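Local coordinates for protein endo-beta-1,4-glucanase (Bacillus licheniformis, PDB 2JEN) that hydrolyses beta-1,4-glucosidic linkages in xyloglucan and probably in cellulose-type glucans, as a family 12 glycoside hydrolase, at residues 154-159 with 227-232; 160-165 with 201-206. The protein carries 1 engineered substitution. All blocks are in the same frame, centred on the assembly; numbering follows the deposited sequence.

Contact 1: residues 154-159 with 227-232; sequences DAIMIW and QWLSKT. Engineered in segment 154-159: Ala155 (natural residue Glu). With GLC (alpha-D-glucopyranose), chain B; GLC (alpha-D-glucopyranose), chain C.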
# COMPACT_ATOMS: atom_id res chain seq x y z
N ASP A 154 -4.28 -39.18 0.17
CA ASP A 154 -2.86 -39.16 0.37
C ASP A 154 -2.26 -37.89 -0.24
O ASP A 154 -2.76 -37.37 -1.24
CB ASP A 154 -2.17 -40.33 -0.35
CG ASP A 154 -2.74 -41.69 0.01
OD1 ASP A 154 -3.75 -42.09 -0.60
OD2 ASP A 154 -2.18 -42.36 0.91
N ALA A 155 -1.19 -37.45 0.39
CA ALA A 155 -0.32 -36.40 -0.09
C ALA A 155 1.10 -36.92 -0.16
O ALA A 155 1.56 -37.58 0.80
CB ALA A 155 -0.36 -35.18 0.81
N ILE A 156 1.81 -36.59 -1.24
CA ILE A 156 3.23 -36.82 -1.35
C ILE A 156 3.92 -35.47 -1.49
O ILE A 156 3.50 -34.68 -2.32
CB ILE A 156 3.56 -37.71 -2.54
CG1 ILE A 156 2.86 -39.06 -2.42
CG2 ILE A 156 5.07 -37.84 -2.72
CD1 ILE A 156 2.96 -39.88 -3.75
N MET A 157 4.91 -35.20 -0.66
CA MET A 157 5.67 -33.98 -0.74
C MET A 157 7.11 -34.30 -1.12
O MET A 157 7.70 -35.28 -0.63
CB MET A 157 5.68 -33.26 0.59
CG MET A 157 4.33 -32.99 1.15
SD MET A 157 4.40 -31.75 2.43
CE MET A 157 4.49 -30.24 1.46
N ILE A 158 7.70 -33.48 -1.96
CA ILE A 158 9.09 -33.63 -2.39
C ILE A 158 9.75 -32.29 -2.18
O ILE A 158 9.53 -31.36 -2.97
CB ILE A 158 9.21 -34.15 -3.83
CG1 ILE A 158 8.39 -35.43 -4.05
CG2 ILE A 158 10.70 -34.34 -4.18
CD1 ILE A 158 8.36 -35.93 -5.45
N TRP A 159 10.54 -32.18 -1.14
CA TRP A 159 11.16 -30.93 -0.74
C TRP A 159 12.53 -30.77 -1.39
O TRP A 159 13.46 -31.56 -1.14
CB TRP A 159 11.34 -30.79 0.77
CG TRP A 159 10.11 -30.88 1.63
CD1 TRP A 159 8.94 -31.55 1.40
CD2 TRP A 159 10.01 -30.33 2.94
NE1 TRP A 159 8.10 -31.40 2.48
CE2 TRP A 159 8.74 -30.67 3.44
CE3 TRP A 159 10.87 -29.59 3.74
CZ2 TRP A 159 8.31 -30.29 4.71
CZ3 TRP A 159 10.42 -29.20 5.01
CH2 TRP A 159 9.16 -29.57 5.47
N GLN A 227 4.71 -50.84 0.43
CA GLN A 227 3.32 -51.30 0.57
C GLN A 227 2.43 -50.32 1.37
O GLN A 227 1.52 -50.70 2.12
CB GLN A 227 3.26 -52.71 1.17
CG GLN A 227 4.03 -53.75 0.33
CD GLN A 227 5.52 -53.77 0.57
OE1 GLN A 227 6.30 -53.91 -0.37
NE2 GLN A 227 5.92 -53.66 1.85
N TRP A 228 2.63 -49.04 1.06
CA TRP A 228 1.91 -47.94 1.70
C TRP A 228 0.91 -47.23 0.81
O TRP A 228 0.24 -46.29 1.26
CB TRP A 228 2.92 -46.93 2.22
CG TRP A 228 3.65 -47.34 3.41
CD1 TRP A 228 3.31 -48.36 4.28
CD2 TRP A 228 4.85 -46.79 3.90
NE1 TRP A 228 4.22 -48.44 5.27
CE2 TRP A 228 5.20 -47.52 5.07
CE3 TRP A 228 5.67 -45.74 3.48
CZ2 TRP A 228 6.29 -47.20 5.84
CZ3 TRP A 228 6.84 -45.48 4.24
CH2 TRP A 228 7.11 -46.21 5.39
N LEU A 229 0.79 -47.63 -0.44
CA LEU A 229 -0.05 -46.93 -1.40
C LEU A 229 -0.59 -47.93 -2.40
O LEU A 229 0.20 -48.66 -3.01
CB LEU A 229 0.79 -45.85 -2.07
CG LEU A 229 0.09 -44.86 -3.01
CD1 LEU A 229 -0.96 -44.04 -2.25
CD2 LEU A 229 1.15 -43.99 -3.62
N SER A 230 -1.91 -47.95 -2.57
CA SER A 230 -2.54 -48.78 -3.56
C SER A 230 -2.49 -48.19 -4.96
O SER A 230 -2.78 -47.01 -5.14
CB SER A 230 -3.99 -49.01 -3.17
OG SER A 230 -4.68 -49.71 -4.22
N LYS A 231 -2.20 -49.00 -5.98
CA LYS A 231 -2.21 -48.45 -7.35
C LYS A 231 -3.61 -48.27 -7.94
O LYS A 231 -3.73 -47.76 -9.06
CB LYS A 231 -1.25 -49.20 -8.27
CG LYS A 231 0.22 -49.08 -7.83
CD LYS A 231 1.20 -49.57 -8.88
CE LYS A 231 2.62 -49.66 -8.39
NZ LYS A 231 3.55 -50.15 -9.44
N THR A 232 -4.65 -48.57 -7.17
CA THR A 232 -6.00 -48.19 -7.55
C THR A 232 -6.23 -46.66 -7.43
O THR A 232 -7.21 -46.12 -7.94
CB THR A 232 -7.09 -48.87 -6.73
OG1 THR A 232 -6.95 -48.56 -5.34
CG2 THR A 232 -7.03 -50.38 -6.91
C1 GLC B . 1.07 -30.90 3.27
C2 GLC B . -0.29 -30.96 3.96
C3 GLC B . -1.33 -30.41 3.01
C4 GLC B . -0.99 -28.96 2.71
C5 GLC B . 0.41 -28.99 2.07
C6 GLC B . 0.88 -27.64 1.51
O1 GLC B . 2.10 -31.45 4.04
O2 GLC B . -0.75 -32.25 4.30
O3 GLC B . -2.58 -30.67 3.65
O4 GLC B . -1.89 -28.42 1.77
O5 GLC B . 1.33 -29.53 3.00
O6 GLC B . 0.85 -26.63 2.49
C1 GLC C . 4.35 -29.59 9.00
C2 GLC C . 5.00 -29.87 7.67
C3 GLC C . 4.15 -29.38 6.52
C4 GLC C . 2.68 -29.81 6.65
C5 GLC C . 2.21 -29.52 8.09
C6 GLC C . 0.79 -30.05 8.30
O2 GLC C . 6.24 -29.21 7.61
O3 GLC C . 4.67 -29.91 5.33
O4 GLC C . 1.89 -29.15 5.67
O5 GLC C . 3.05 -30.17 9.01
O6 GLC C . 0.26 -29.48 9.49
O HOH W 1 -2.16 -45.09 1.11

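Contact 2: residues 160-165 with 201-206; sequences LNNTNA and SFIRTA. With XYS (alpha-D-xylopyranose), chain D.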
# COMPACT_ATOMS: atom_id res chain seq x y z
N LEU A 160 12.67 -29.75 -2.22
CA LEU A 160 13.93 -29.37 -2.83
C LEU A 160 14.70 -28.39 -1.98
O LEU A 160 15.90 -28.23 -2.16
CB LEU A 160 13.70 -28.81 -4.22
CG LEU A 160 13.01 -29.71 -5.23
CD1 LEU A 160 12.92 -29.05 -6.61
CD2 LEU A 160 13.64 -31.12 -5.32
N ASN A 161 14.00 -27.73 -1.05
CA ASN A 161 14.63 -26.82 -0.12
C ASN A 161 13.99 -27.03 1.23
O ASN A 161 12.76 -27.08 1.32
CB ASN A 161 14.43 -25.35 -0.57
CG ASN A 161 15.06 -24.33 0.39
OD1 ASN A 161 14.65 -24.23 1.54
ND2 ASN A 161 16.04 -23.57 -0.10
N ASN A 162 14.81 -27.13 2.28
CA ASN A 162 14.34 -27.08 3.66
C ASN A 162 15.15 -26.00 4.34
O ASN A 162 16.39 -26.14 4.44
CB ASN A 162 14.53 -28.43 4.39
CG ASN A 162 13.99 -28.43 5.77
OD1 ASN A 162 13.36 -27.45 6.19
ND2 ASN A 162 14.29 -29.49 6.54
N THR A 163 14.51 -24.93 4.80
CA THR A 163 15.18 -23.88 5.53
C THR A 163 14.56 -23.73 6.90
O THR A 163 13.52 -23.10 7.09
CB THR A 163 15.17 -22.56 4.74
OG1 THR A 163 15.87 -22.77 3.50
CG2 THR A 163 15.88 -21.45 5.53
N ASN A 164 15.18 -24.41 7.86
CA ASN A 164 14.82 -24.37 9.27
C ASN A 164 13.53 -25.10 9.60
O ASN A 164 13.02 -24.97 10.72
CB ASN A 164 14.80 -22.95 9.85
CG ASN A 164 16.11 -22.23 9.66
OD1 ASN A 164 17.16 -22.76 10.03
ND2 ASN A 164 16.06 -21.02 9.11
N ALA A 165 13.01 -25.86 8.65
CA ALA A 165 11.73 -26.53 8.85
C ALA A 165 11.88 -28.02 9.04
O ALA A 165 13.00 -28.54 9.15
CB ALA A 165 10.72 -26.23 7.67
N SER A 201 6.61 -37.60 2.93
CA SER A 201 7.52 -36.49 2.57
C SER A 201 8.89 -37.01 2.27
O SER A 201 9.43 -37.81 3.02
CB SER A 201 7.62 -35.44 3.69
OG SER A 201 6.32 -34.95 4.04
N PHE A 202 9.45 -36.53 1.17
CA PHE A 202 10.80 -36.81 0.71
C PHE A 202 11.59 -35.51 0.76
O PHE A 202 11.27 -34.57 0.03
CB PHE A 202 10.75 -37.31 -0.74
CG PHE A 202 10.03 -38.60 -0.92
CD1 PHE A 202 8.64 -38.65 -0.98
CD2 PHE A 202 10.74 -39.82 -0.97
CE1 PHE A 202 7.96 -39.86 -1.10
CE2 PHE A 202 10.05 -41.02 -1.13
CZ PHE A 202 8.69 -41.06 -1.18
N ILE A 203 12.56 -35.43 1.67
CA ILE A 203 13.33 -34.20 1.88
C ILE A 203 14.74 -34.38 1.36
O ILE A 203 15.49 -35.23 1.84
CB ILE A 203 13.33 -33.73 3.35
CG1 ILE A 203 11.90 -33.37 3.75
CG2 ILE A 203 14.32 -32.53 3.59
CD1 ILE A 203 11.74 -32.89 5.16
N ARG A 204 15.11 -33.62 0.35
CA ARG A 204 16.43 -33.82 -0.24
C ARG A 204 17.48 -33.62 0.80
O ARG A 204 17.36 -32.76 1.64
CB ARG A 204 16.64 -32.89 -1.45
CG ARG A 204 17.73 -33.39 -2.39
CD ARG A 204 17.83 -32.46 -3.59
NE ARG A 204 18.88 -32.89 -4.54
CZ ARG A 204 20.15 -32.51 -4.51
NH1 ARG A 204 20.64 -31.71 -3.60
NH2 ARG A 204 20.98 -33.00 -5.45
N THR A 205 18.56 -34.43 0.78
CA THR A 205 19.53 -34.35 1.87
C THR A 205 20.34 -33.07 1.87
O THR A 205 20.86 -32.67 2.92
CB THR A 205 20.48 -35.56 1.89
OG1 THR A 205 21.10 -35.68 0.62
CG2 THR A 205 19.70 -36.85 2.18
N ALA A 206 20.36 -32.38 0.72
CA ALA A 206 20.90 -31.01 0.61
C ALA A 206 19.95 -30.26 -0.31
O ALA A 206 19.31 -30.86 -1.15
CB ALA A 206 22.31 -31.02 0.04
C1 XYS D . 8.83 -27.75 11.82
C2 XYS D . 9.85 -27.48 12.89
C3 XYS D . 9.72 -26.07 13.41
C4 XYS D . 9.79 -25.11 12.24
C5 XYS D . 8.74 -25.51 11.23
O2 XYS D . 9.71 -28.43 13.96
O3 XYS D . 10.72 -25.78 14.37
O4 XYS D . 9.47 -23.80 12.71
O5 XYS D . 8.94 -26.85 10.76

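Contact 1: residues 154-159 with 227-232
A small buried contact joins strand 154-159 to the loop that leaves helix 215-225, with Asp154 and Leu229 as its main pair, on the face of the sheet turned away from the bound sugars. The CD1 methyl of Leu229 lies over the flat carboxylate of Asp154, 3.7 Å from CG and nearly as close to both oxygens. Leu229 reaches it with CG anti to its backbone N (chi1 -173°), which sends the isobutyl group from the loop toward the strand. The carboxylate oxygens have polar partners: OD1 makes a salt bridge to Lys233, OD2 accepts from Asn198 ND2, and a water donates both to Asp154 OD2 and to Trp228 O, at 2.7 Å from OD2. This buried charge is therefore compensated by a lysine and fixed by several bonds, which probably favours its ionised form. The other Leu229 methyl, CD2, approaches Ile156 CD1 at 4.5 Å, a loose apolar touch; Ile156 also packs on Thr219 and Leu222 of the helix and on Phe202. In the beta-sandwich jelly roll of family 12, the helix and its following loop thus pad the outer side of the sheet, while alternate residues of the same strand line the glycan cleft on the other. There, Met157 SD comes within 3.4 Å of O3 of the chain C glucose; the bend at chi3 (80°) turns CE toward the chain B glucose. The six-membered end of the Trp159 ring meets the chain C sugar edge-on, CH2 lying 3.6 Å from O2. Ala155, an engineered replacement of the natural glutamate, faces the cleft too, its CB 4.6 Å from O2 of the chain B glucose. Beyond Leu229, Ser230 OG and Thr232 OG1 share a hydrogen bond of 2.8 Å.

Contact 2: residues 160-165 with 201-206
Asn162 and Ile203 meet carbon to carbon, and no hydrogen bond spans the two segments, although they belong to neighbouring parallel strands. Asn162 CB lies 4.2 Å from CG2 in one of the two conformers of Ile203. Further back, Leu160 swings its end toward the aliphatic part of Arg204, with CD2 4.7 Å from CD, and both side chains also lean on Trp182. The separation follows from a corner in the chain at Leu160, where Leu160 and Asn161 both face Ala134 in a classic beta bulge; beyond it the strand parts from 201-204, and Asn162 N donates instead to Asn207 OD1. In this family 12 beta-sandwich, the diverging end of the strand runs on into a turn that borders the glycan pocket. The amide of Asn162, with CG anti to its backbone N (chi1 -176°), is folded onto that turn. OD1 accepts from Ala165 N at 2.9 Å, three residues on, in an Asx motif, the N-H coming in somewhat bent and tilted from the carbonyl plane. ND2 donates to Ala165 O at 3.1 Å; the oxygen lies in the amide plane of Asn162, yet the donor stands above the plane of the Ala165 carbonyl. With a valine in place of Asn162, both bonds to the Ala165 backbone would be lost and the turn would probably be freer to shift against the sugar. Ala165 itself rests on the xylose, its CB 3.6 Å from O5. Next to this turn, Thr163 OG1 donates to a lone pair of Asn161 OD1 at 2.7 Å. In segment 201-206, Arg204 NH1 bonds nearly straight (163° at the hydrogen) to Ala206 O at 2.9 Å, from above the carbonyl plane but with the oxygen near the guanidinium plane, while NE donates to His180.

In the fold
Contacts 1 and 2 share strand 154-163, and their centres lie 18 Å apart. Strand 195-204 runs beside it and ties them together: Phe202 N and Phe202 O make probable hydrogen bonds of 2.8 Å each, to Met157 O and Trp159 N respectively. Phe202 turns to the helix side, its CE1 3.9 Å from Ile156 CG2, whereas Ile203 CG1, in one of two conformers, packs on Trp159 CD2 at 3.7 Å on the cleft side, with its side chain about 7 Å from a bound glucose. Both contacts reach the glycan through the strand and the turn that follows it: residues 154-159 supply Met157 and Trp159 to the sugar-binding surface, and residues 160-165 extend it with Asn164 and Ala165.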